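Local coordinates for soluble lytic murein transglycosylase (Pseudomonas aeruginosa, PDB 5OHU), which cleaves the glycan strands of peptidoglycan as a lytic transglycosylase, acting both from strand ends and within strands, at residues D68-R73 and G96-R101; G208-L213 and Q232-T237; G376-D381 and L593-W598. All coordinates share one frame; numbering follows the deposited sequence. Where two conformers were deposited one is given.

Interaction 1 of 3, residues D68-R73 and G96-R101; sequences DELTHR and GWLKLR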
loop_
_atom_site.group_PDB
_atom_site.type_symbol
_atom_site.label_atom_id
_atom_site.label_comp_id
_atom_site.label_asym_id
_atom_site.label_seq_id
_atom_site.Cartn_x
_atom_site.Cartn_y
_atom_site.Cartn_z
ATOM N N ASP A 68 12.364 -20.629 20.865
ATOM C CA ASP A 68 11.820 -21.897 20.393
ATOM C C ASP A 68 11.580 -22.849 21.556
ATOM O O ASP A 68 10.536 -23.504 21.640
ATOM C CB ASP A 68 12.757 -22.532 19.365
ATOM C CG ASP A 68 12.985 -21.651 18.156
ATOM O OD1 ASP A 68 12.054 -20.927 17.747
ATOM O OD2 ASP A 68 14.110 -21.680 17.614
ATOM N N GLU A 69 12.537 -22.924 22.475
ATOM C CA GLU A 69 12.416 -23.858 23.587
ATOM C C GLU A 69 11.234 -23.500 24.478
ATOM O O GLU A 69 10.446 -24.372 24.862
ATOM C CB GLU A 69 13.719 -23.875 24.375
ATOM C CG GLU A 69 13.960 -25.150 25.150
ATOM C CD GLU A 69 13.299 -25.139 26.510
ATOM O OE1 GLU A 69 12.956 -24.037 26.990
ATOM O OE2 GLU A 69 13.126 -26.232 27.093
ATOM N N LEU A 70 11.072 -22.216 24.786
ATOM C CA LEU A 70 9.944 -21.806 25.613
ATOM C C LEU A 70 8.621 -22.072 24.905
ATOM O O LEU A 70 7.649 -22.514 25.529
ATOM C CB LEU A 70 10.072 -20.328 25.976
ATOM C CG LEU A 70 9.016 -19.801 26.949
ATOM C CD1 LEU A 70 9.106 -20.593 28.256
ATOM C CD2 LEU A 70 9.190 -18.308 27.193
ATOM N N THR A 71 8.569 -21.818 23.595
ATOM C CA THR A 71 7.321 -21.992 22.859
ATOM C C THR A 71 6.891 -23.456 22.873
ATOM O O THR A 71 5.705 -23.767 23.057
ATOM C CB THR A 71 7.499 -21.464 21.439
ATOM O OG1 THR A 71 7.682 -20.051 21.510
ATOM C CG2 THR A 71 6.262 -21.755 20.567
ATOM N N HIS A 72 7.854 -24.370 22.751
ATOM C CA HIS A 72 7.525 -25.789 22.718
ATOM C C HIS A 72 6.857 -26.252 24.012
ATOM O O HIS A 72 5.912 -27.043 23.970
ATOM C CB HIS A 72 8.771 -26.627 22.439
ATOM C CG HIS A 72 8.494 -28.095 22.434
ATOM N ND1 HIS A 72 7.589 -28.673 21.568
ATOM C CD2 HIS A 72 8.958 -29.096 23.219
ATOM C CE1 HIS A 72 7.527 -29.971 21.802
ATOM N NE2 HIS A 72 8.348 -30.254 22.800
ATOM N N ARG A 73 7.337 -25.795 25.173
ATOM C CA ARG A 73 6.766 -26.224 26.444
ATOM C C ARG A 73 5.934 -25.130 27.093
ATOM O O ARG A 73 5.795 -25.082 28.319
ATOM C CB ARG A 73 7.850 -26.713 27.400
ATOM C CG ARG A 73 8.960 -25.759 27.630
ATOM C CD ARG A 73 9.884 -26.299 28.717
ATOM N NE ARG A 73 10.990 -25.378 28.929
ATOM C CZ ARG A 73 10.923 -24.305 29.709
ATOM N NH1 ARG A 73 9.804 -24.032 30.374
ATOM N NH2 ARG A 73 11.979 -23.512 29.826
ATOM N N GLY A 96 5.288 -11.195 19.385
ATOM C CA GLY A 96 3.837 -11.141 19.400
ATOM C C GLY A 96 3.172 -12.504 19.271
ATOM O O GLY A 96 2.101 -12.734 19.845
ATOM N N TRP A 97 3.777 -13.420 18.513
ATOM C CA TRP A 97 3.218 -14.769 18.424
ATOM C C TRP A 97 3.282 -15.464 19.773
ATOM O O TRP A 97 2.339 -16.158 20.169
ATOM C CB TRP A 97 3.956 -15.586 17.357
ATOM C CG TRP A 97 3.792 -14.993 16.003
ATOM C CD1 TRP A 97 4.753 -14.362 15.266
ATOM C CD2 TRP A 97 2.584 -14.918 15.236
ATOM N NE1 TRP A 97 4.226 -13.919 14.079
ATOM C CE2 TRP A 97 2.894 -14.243 14.036
ATOM C CE3 TRP A 97 1.275 -15.367 15.438
ATOM C CZ2 TRP A 97 1.942 -14.003 13.043
ATOM C CZ3 TRP A 97 0.327 -15.130 14.445
ATOM C CH2 TRP A 97 0.669 -14.453 13.265
ATOM N N LEU A 98 4.378 -15.268 20.502
ATOM C CA LEU A 98 4.467 -15.817 21.845
ATOM C C LEU A 98 3.393 -15.227 22.749
ATOM O O LEU A 98 2.807 -15.943 23.569
ATOM C CB LEU A 98 5.865 -15.577 22.423
ATOM C CG LEU A 98 6.083 -15.928 23.905
ATOM C CD1 LEU A 98 5.673 -17.360 24.212
ATOM C CD2 LEU A 98 7.521 -15.676 24.338
ATOM N N LYS A 99 3.110 -13.926 22.621
ATOM C CA LYS A 99 2.098 -13.344 23.502
ATOM C C LYS A 99 0.716 -13.850 23.141
ATOM O O LYS A 99 -0.104 -14.125 24.027
ATOM C CB LYS A 99 2.128 -11.819 23.443
ATOM C CG LYS A 99 3.441 -11.195 23.923
ATOM C CD LYS A 99 3.309 -9.662 24.050
ATOM C CE LYS A 99 2.348 -9.269 25.189
ATOM N NZ LYS A 99 2.366 -7.788 25.513
ATOM N N LEU A 100 0.440 -13.978 21.840
ATOM C CA LEU A 100 -0.835 -14.531 21.403
ATOM C C LEU A 100 -1.078 -15.900 22.022
ATOM O O LEU A 100 -2.122 -16.144 22.645
ATOM C CB LEU A 100 -0.864 -14.619 19.878
ATOM C CG LEU A 100 -2.061 -15.341 19.280
ATOM C CD1 LEU A 100 -3.330 -14.585 19.581
ATOM C CD2 LEU A 100 -1.866 -15.523 17.764
ATOM N N ARG A 101 -0.102 -16.795 21.886
ATOM C CA ARG A 101 -0.238 -18.155 22.397
ATOM C C ARG A 101 -0.375 -18.184 23.914
ATOM O O ARG A 101 -1.235 -18.882 24.460
ATOM C CB ARG A 101 0.972 -18.968 21.971
ATOM C CG ARG A 101 0.811 -19.540 20.627
ATOM C CD ARG A 101 2.136 -19.764 20.002
ATOM N NE ARG A 101 1.930 -20.067 18.595
ATOM C CZ ARG A 101 2.903 -20.200 17.713
ATOM N NH1 ARG A 101 4.154 -20.031 18.104
ATOM N NH2 ARG A 101 2.601 -20.474 16.452
HETATM O O HOH W 1 5.512 -18.521 20.131
#
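Thr71 and Arg101 meet obliquely between two nearly parallel helices of the all-helical superhelix that makes up much of Slt-family enzymes. The axes of the short segments 68-72 and 96-101 run 16° apart and 11.1 Å from each other, so side chains must fill much of the gap; helix 79-88 lies between them in sequence and adds Phe85, which touches both Leu70 and Leu98.

Arg101 can be followed outward. Its CB points at the neighbouring helix, and CG stands anti to the carbonyl carbon, beside the backbone N. From CG to NE the extended chain carries the contact out to the guanidinium, where NH1 does the touching: it lies 3.7 Å from CG2 of Thr71, the methyl approaching it from an oblique direction.

The same NH1 also donates to a bridging water at 2.9 Å. That water in turn donates to Thr71 OG1 across 3.0 Å, and the angle NH1-water-OG1 is about 114°, close to tetrahedral. The threonine hydroxyl is thus gripped twice, because it also hydrogen-bonds the carbonyl oxygen of Tyr67, one turn back on its own helix. With OG1 beside the backbone N (chi1 -67°), the hydroxyl can serve both, while CG2 is left to face the arginine.

On the buried side the contact is apolar, with CD2 of Leu70 4.2 Å from CD2 of Leu98. Leu98 and Arg101 both touch Leu74. Where helix 62-72 ends, Arg73 folds back on Glu69 and pairs with Glu81 as well. In the bond to Glu69, Arg73 NE meets the syn side of OE2 at 2.9 Å, with the oxygen almost in the guanidinium plane.

Interaction 2 of 3, residues G208-L213 and Q232-T237; sequences GNQGAL and QRDHAT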
loop_
_atom_site.group_PDB
_atom_site.type_symbol
_atom_site.label_atom_id
_atom_site.label_comp_id
_atom_site.label_asym_id
_atom_site.label_seq_id
_atom_site.Cartn_x
_atom_site.Cartn_y
_atom_site.Cartn_z
ATOM N N GLY A 208 -35.856 -11.065 6.791
ATOM C CA GLY A 208 -35.207 -12.118 6.022
ATOM C C GLY A 208 -35.381 -11.992 4.515
ATOM O O GLY A 208 -34.491 -12.383 3.755
ATOM N N ASN A 209 -36.524 -11.460 4.063
ATOM C CA ASN A 209 -36.748 -11.266 2.633
ATOM C C ASN A 209 -35.791 -10.231 2.066
ATOM O O ASN A 209 -35.063 -10.497 1.105
ATOM C CB ASN A 209 -38.192 -10.833 2.364
ATOM C CG ASN A 209 -39.177 -11.977 2.459
ATOM O OD1 ASN A 209 -38.795 -13.151 2.457
ATOM N ND2 ASN A 209 -40.460 -11.637 2.543
ATOM N N GLN A 210 -35.807 -9.025 2.640
ATOM C CA GLN A 210 -34.905 -7.981 2.187
ATOM C C GLN A 210 -33.448 -8.398 2.335
ATOM O O GLN A 210 -32.605 -7.986 1.532
ATOM C CB GLN A 210 -35.168 -6.687 2.958
ATOM C CG GLN A 210 -36.515 -6.063 2.692
ATOM C CD GLN A 210 -37.548 -6.465 3.726
ATOM O OE1 GLN A 210 -37.551 -7.598 4.216
ATOM N NE2 GLN A 210 -38.426 -5.526 4.078
ATOM N N GLY A 211 -33.138 -9.221 3.340
ATOM C CA GLY A 211 -31.766 -9.669 3.530
ATOM C C GLY A 211 -31.298 -10.564 2.400
ATOM O O GLY A 211 -30.183 -10.426 1.896
ATOM N N ALA A 212 -32.156 -11.481 1.971
ATOM C CA ALA A 212 -31.842 -12.279 0.796
ATOM C C ALA A 212 -31.725 -11.395 -0.439
ATOM O O ALA A 212 -30.889 -11.636 -1.320
ATOM C CB ALA A 212 -32.918 -13.352 0.601
ATOM N N LEU A 213 -32.550 -10.354 -0.503
ATOM C CA LEU A 213 -32.496 -9.423 -1.618
ATOM C C LEU A 213 -31.189 -8.663 -1.611
ATOM O O LEU A 213 -30.600 -8.402 -2.671
ATOM C CB LEU A 213 -33.680 -8.463 -1.531
ATOM C CG LEU A 213 -34.300 -7.939 -2.810
ATOM C CD1 LEU A 213 -34.472 -9.100 -3.805
ATOM C CD2 LEU A 213 -35.659 -7.298 -2.472
ATOM N N GLN A 232 -40.703 -0.714 -2.625
ATOM C CA GLN A 232 -41.263 -0.619 -1.285
ATOM C C GLN A 232 -40.559 0.461 -0.463
ATOM O O GLN A 232 -39.336 0.424 -0.284
ATOM C CB GLN A 232 -41.135 -1.987 -0.629
ATOM C CG GLN A 232 -41.725 -2.121 0.737
ATOM C CD GLN A 232 -41.729 -3.565 1.177
ATOM O OE1 GLN A 232 -42.684 -4.294 0.918
ATOM N NE2 GLN A 232 -40.645 -3.999 1.814
ATOM N N ARG A 233 -41.330 1.423 0.047
ATOM C CA ARG A 233 -40.750 2.626 0.656
ATOM C C ARG A 233 -40.397 2.380 2.125
ATOM O O ARG A 233 -41.005 2.930 3.045
ATOM C CB ARG A 233 -41.699 3.812 0.535
ATOM C CG ARG A 233 -42.245 4.084 -0.839
ATOM C CD ARG A 233 -42.899 5.476 -0.893
ATOM N NE ARG A 233 -41.909 6.557 -0.841
ATOM C CZ ARG A 233 -41.745 7.480 -1.790
ATOM N NH1 ARG A 233 -42.520 7.478 -2.868
ATOM N NH2 ARG A 233 -40.812 8.415 -1.655
ATOM N N ASP A 234 -39.377 1.550 2.341
ATOM C CA ASP A 234 -38.837 1.334 3.677
ATOM C C ASP A 234 -37.318 1.456 3.635
ATOM O O ASP A 234 -36.700 1.432 2.565
ATOM C CB ASP A 234 -39.275 -0.025 4.260
ATOM C CG ASP A 234 -38.845 -1.215 3.408
ATOM O OD1 ASP A 234 -37.677 -1.277 2.972
ATOM O OD2 ASP A 234 -39.683 -2.107 3.186
ATOM N N HIS A 235 -36.711 1.590 4.821
ATOM C CA HIS A 235 -35.269 1.782 4.900
ATOM C C HIS A 235 -34.512 0.545 4.432
ATOM O O HIS A 235 -33.414 0.658 3.879
ATOM C CB HIS A 235 -34.884 2.152 6.335
ATOM C CG HIS A 235 -35.547 3.404 6.836
ATOM N ND1 HIS A 235 -35.789 3.635 8.174
ATOM C CD2 HIS A 235 -36.009 4.493 6.178
ATOM C CE1 HIS A 235 -36.376 4.811 8.318
ATOM N NE2 HIS A 235 -36.523 5.350 7.121
ATOM N N ALA A 236 -35.075 -0.640 4.664
ATOM C CA ALA A 236 -34.417 -1.859 4.219
ATOM C C ALA A 236 -34.242 -1.848 2.705
ATOM O O ALA A 236 -33.141 -2.079 2.189
ATOM C CB ALA A 236 -35.220 -3.084 4.663
ATOM N N THR A 237 -35.317 -1.546 1.979
ATOM C CA THR A 237 -35.236 -1.503 0.527
ATOM C C THR A 237 -34.268 -0.415 0.065
ATOM O O THR A 237 -33.498 -0.618 -0.883
ATOM C CB THR A 237 -36.639 -1.316 -0.043
ATOM O OG1 THR A 237 -37.462 -2.411 0.404
ATOM C CG2 THR A 237 -36.625 -1.294 -1.565
#
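OD1 of Asp234 is held by two donors of one residue, Thr237, while OD2 is the carboxylate oxygen nearer Gln210 of the facing helix. The backbone bond is nearly straight: Thr237 N lies 2.6 Å from Asp234 OD1, with an N-H...O angle of 168°. The hydroxyl is the second donor, Thr237 OG1 reaching Asp234 OD1 at 2.8 Å from the syn side, tilted from the carboxylate plane. Asp234 reaches both because its CG sits between the backbone N and the carbonyl carbon (chi1 59°).

Across the gap the approach of Gln210 is looser. Its NE2 is 3.8 Å from OD2 of Asp234, too long for a hydrogen bond, and the amide and carboxylate planes stand well apart in orientation. NE2 of Gln210 also lies 3.5 Å from NE2 of Gln232, whose side chain crosses it at about a right angle. Both atoms being modelled as donors, the pair is a proximity and no bond; at 2.2 Å resolution the amide nitrogen and oxygen are not easily told apart.

The arrangement is an N-cap: Asp234 stands right before helix 235-251 and accepts from Thr237 N, an N-H of the first turn. An inverse gamma turn centred on Arg233 leads into it, closed by Asp234 N to Gln232 O at 2.9 Å. The bond modelled from Gln232 NE2 to OD2 of Asp234 is doubtfully short.

The apolar part lies nearer the backbones, where CG of Gln210 rests 3.8 Å from CB of Ala236. CB and CG of Gln210 lie against that methyl; the bend at chi2 (95°) then turns the amide off to the neighbours of NE2, Gln232 and Asp234. Trp182 of helix 178-190 touches both Gln210 and Ala236.

Interaction 3 of 3, residues G376-D381 and L593-W598; sequences GFLAAD and LAFDVW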
loop_
_atom_site.group_PDB
_atom_site.type_symbol
_atom_site.label_atom_id
_atom_site.label_comp_id
_atom_site.label_asym_id
_atom_site.label_seq_id
_atom_site.Cartn_x
_atom_site.Cartn_y
_atom_site.Cartn_z
ATOM N N GLY A 376 8.162 19.173 -8.502
ATOM C CA GLY A 376 9.244 20.147 -8.544
ATOM C C GLY A 376 9.959 20.160 -9.886
ATOM O O GLY A 376 10.292 21.222 -10.409
ATOM N N PHE A 377 10.196 18.980 -10.464
ATOM C CA PHE A 377 10.740 18.908 -11.818
ATOM C C PHE A 377 9.827 19.611 -12.819
ATOM O O PHE A 377 10.293 20.393 -13.653
ATOM C CB PHE A 377 10.958 17.446 -12.223
ATOM C CG PHE A 377 12.116 16.782 -11.516
ATOM C CD1 PHE A 377 13.419 17.238 -11.703
ATOM C CD2 PHE A 377 11.902 15.709 -10.675
ATOM C CE1 PHE A 377 14.497 16.605 -11.053
ATOM C CE2 PHE A 377 12.938 15.091 -10.024
ATOM C CZ PHE A 377 14.238 15.525 -10.204
ATOM N N LEU A 378 8.515 19.344 -12.745
ATOM C CA LEU A 378 7.574 20.000 -13.650
ATOM C C LEU A 378 7.629 21.515 -13.506
ATOM O O LEU A 378 7.655 22.235 -14.505
ATOM C CB LEU A 378 6.151 19.506 -13.397
ATOM C CG LEU A 378 5.729 18.099 -13.813
ATOM C CD1 LEU A 378 4.239 18.120 -14.044
ATOM C CD2 LEU A 378 6.468 17.587 -15.069
ATOM N N ALA A 379 7.638 22.023 -12.267
ATOM C CA ALA A 379 7.736 23.468 -12.076
ATOM C C ALA A 379 9.013 24.021 -12.696
ATOM O O ALA A 379 8.987 25.056 -13.375
ATOM C CB ALA A 379 7.672 23.816 -10.585
ATOM N N ALA A 380 10.151 23.357 -12.461
ATOM C CA ALA A 380 11.400 23.842 -13.045
ATOM C C ALA A 380 11.342 23.791 -14.566
ATOM O O ALA A 380 11.797 24.720 -15.246
ATOM C CB ALA A 380 12.580 23.030 -12.526
ATOM N N ASP A 381 10.762 22.726 -15.121
ATOM C CA ASP A 381 10.616 22.652 -16.570
ATOM C C ASP A 381 9.757 23.791 -17.108
ATOM O O ASP A 381 10.055 24.350 -18.166
ATOM C CB ASP A 381 10.020 21.311 -16.976
ATOM C CG ASP A 381 9.664 21.268 -18.439
ATOM O OD1 ASP A 381 10.586 21.108 -19.262
ATOM O OD2 ASP A 381 8.466 21.400 -18.766
ATOM N N LEU A 593 -3.306 16.146 -26.204
ATOM C CA LEU A 593 -3.356 16.166 -24.750
ATOM C C LEU A 593 -1.946 16.376 -24.205
ATOM O O LEU A 593 -1.000 15.720 -24.638
ATOM C CB LEU A 593 -3.955 14.858 -24.233
ATOM C CG LEU A 593 -4.235 14.787 -22.729
ATOM C CD1 LEU A 593 -5.203 15.888 -22.363
ATOM C CD2 LEU A 593 -4.800 13.431 -22.346
ATOM N N ALA A 594 -1.787 17.311 -23.289
ATOM C CA ALA A 594 -0.473 17.549 -22.716
ATOM C C ALA A 594 -0.092 16.399 -21.789
ATOM O O ALA A 594 -0.940 15.803 -21.128
ATOM C CB ALA A 594 -0.447 18.881 -21.956
ATOM N N PHE A 595 1.207 16.101 -21.741
ATOM C CA PHE A 595 1.692 14.957 -20.969
ATOM C C PHE A 595 1.395 15.092 -19.468
ATOM O O PHE A 595 1.119 14.092 -18.798
ATOM C CB PHE A 595 3.194 14.793 -21.188
ATOM C CG PHE A 595 4.009 15.752 -20.381
ATOM C CD1 PHE A 595 4.175 17.059 -20.801
ATOM C CD2 PHE A 595 4.573 15.358 -19.179
ATOM C CE1 PHE A 595 4.915 17.957 -20.051
ATOM C CE2 PHE A 595 5.313 16.250 -18.406
ATOM C CZ PHE A 595 5.489 17.554 -18.843
ATOM N N ASP A 596 1.476 16.303 -18.909
ATOM C CA ASP A 596 1.257 16.416 -17.469
ATOM C C ASP A 596 -0.224 16.257 -17.109
ATOM O O ASP A 596 -0.544 15.668 -16.066
ATOM C CB ASP A 596 1.840 17.734 -16.933
ATOM C CG ASP A 596 1.289 18.962 -17.636
ATOM O OD1 ASP A 596 0.536 18.815 -18.618
ATOM O OD2 ASP A 596 1.616 20.090 -17.206
ATOM N N VAL A 597 -1.136 16.725 -17.968
ATOM C CA VAL A 597 -2.554 16.447 -17.764
ATOM C C VAL A 597 -2.825 14.945 -17.851
ATOM O O VAL A 597 -3.554 14.375 -17.028
ATOM C CB VAL A 597 -3.414 17.230 -18.777
ATOM C CG1 VAL A 597 -4.899 16.777 -18.681
ATOM C CG2 VAL A 597 -3.309 18.728 -18.550
ATOM N N TRP A 598 -2.264 14.285 -18.865
ATOM C CA TRP A 598 -2.512 12.851 -19.024
ATOM C C TRP A 598 -2.057 12.077 -17.799
ATOM O O TRP A 598 -2.789 11.219 -17.294
ATOM C CB TRP A 598 -1.816 12.301 -20.268
ATOM C CG TRP A 598 -2.231 10.863 -20.515
ATOM C CD1 TRP A 598 -3.376 10.436 -21.141
ATOM C CD2 TRP A 598 -1.531 9.670 -20.111
ATOM N NE1 TRP A 598 -3.421 9.055 -21.160
ATOM C CE2 TRP A 598 -2.296 8.567 -20.545
ATOM C CE3 TRP A 598 -0.320 9.432 -19.455
ATOM C CZ2 TRP A 598 -1.896 7.253 -20.330
ATOM C CZ3 TRP A 598 0.075 8.120 -19.239
ATOM C CH2 TRP A 598 -0.716 7.050 -19.671
#
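Leu378 splits its two methyls between neighbouring residues, Phe595 and Asp596, and between the two segments these methyls make the closest contacts. CD2 comes to the edge of the Phe595 ring, near its plane, 3.8 Å from Phe595 CE2 and 3.9 Å from CZ. The other branch, CD1, lies 3.8 Å from Asp596 CB.

That same CB sits about 4.0 Å above the centre of the Phe595 ring, covering one face. The first torsion of Phe595 (chi1 79°) brings the ring under it, whereas that of Asp596 (chi1 56°) places only the carboxylate.

This short helix, 595-600, follows strand 593-594 in the lysozyme-like transglycosylase region, and the contact joins it to helix 374-383, 212 residues earlier in the chain.

In the second shell, OD2 of Asp596 is held by a salt bridge with Arg382 NH2 and a hydrogen bond with Tyr345 OH, which probably sets the carboxylate's orientation; Tyr345 also touches Leu378. Farther out, Arg637 exchanges backbone hydrogen bonds with Phe595 and forms a salt bridge with Asp381, while strand 638-639 pairs antiparallel with 593-594.

In the fold
The three contacts follow one another along the chain without overlapping. Their centres form a nearly equilateral triangle: interactions 1 and 2 are about 48 Å apart, 2 and 3 about 50 Å, and 1 and 3 about 54 Å. Even nearest atoms are separated by about 32, 37 and 39 Å, so no contact touches another. Each centre lies 25 to 36 Å from the centre of the chain, and interactions 1 and 3 fall on opposite sides of it, consistent with the ring-like helical architecture of Slt enzymes. Interactions 1 and 2 join helices close in sequence, whereas interaction 3 spans 212 residues and brings in the transglycosylase region.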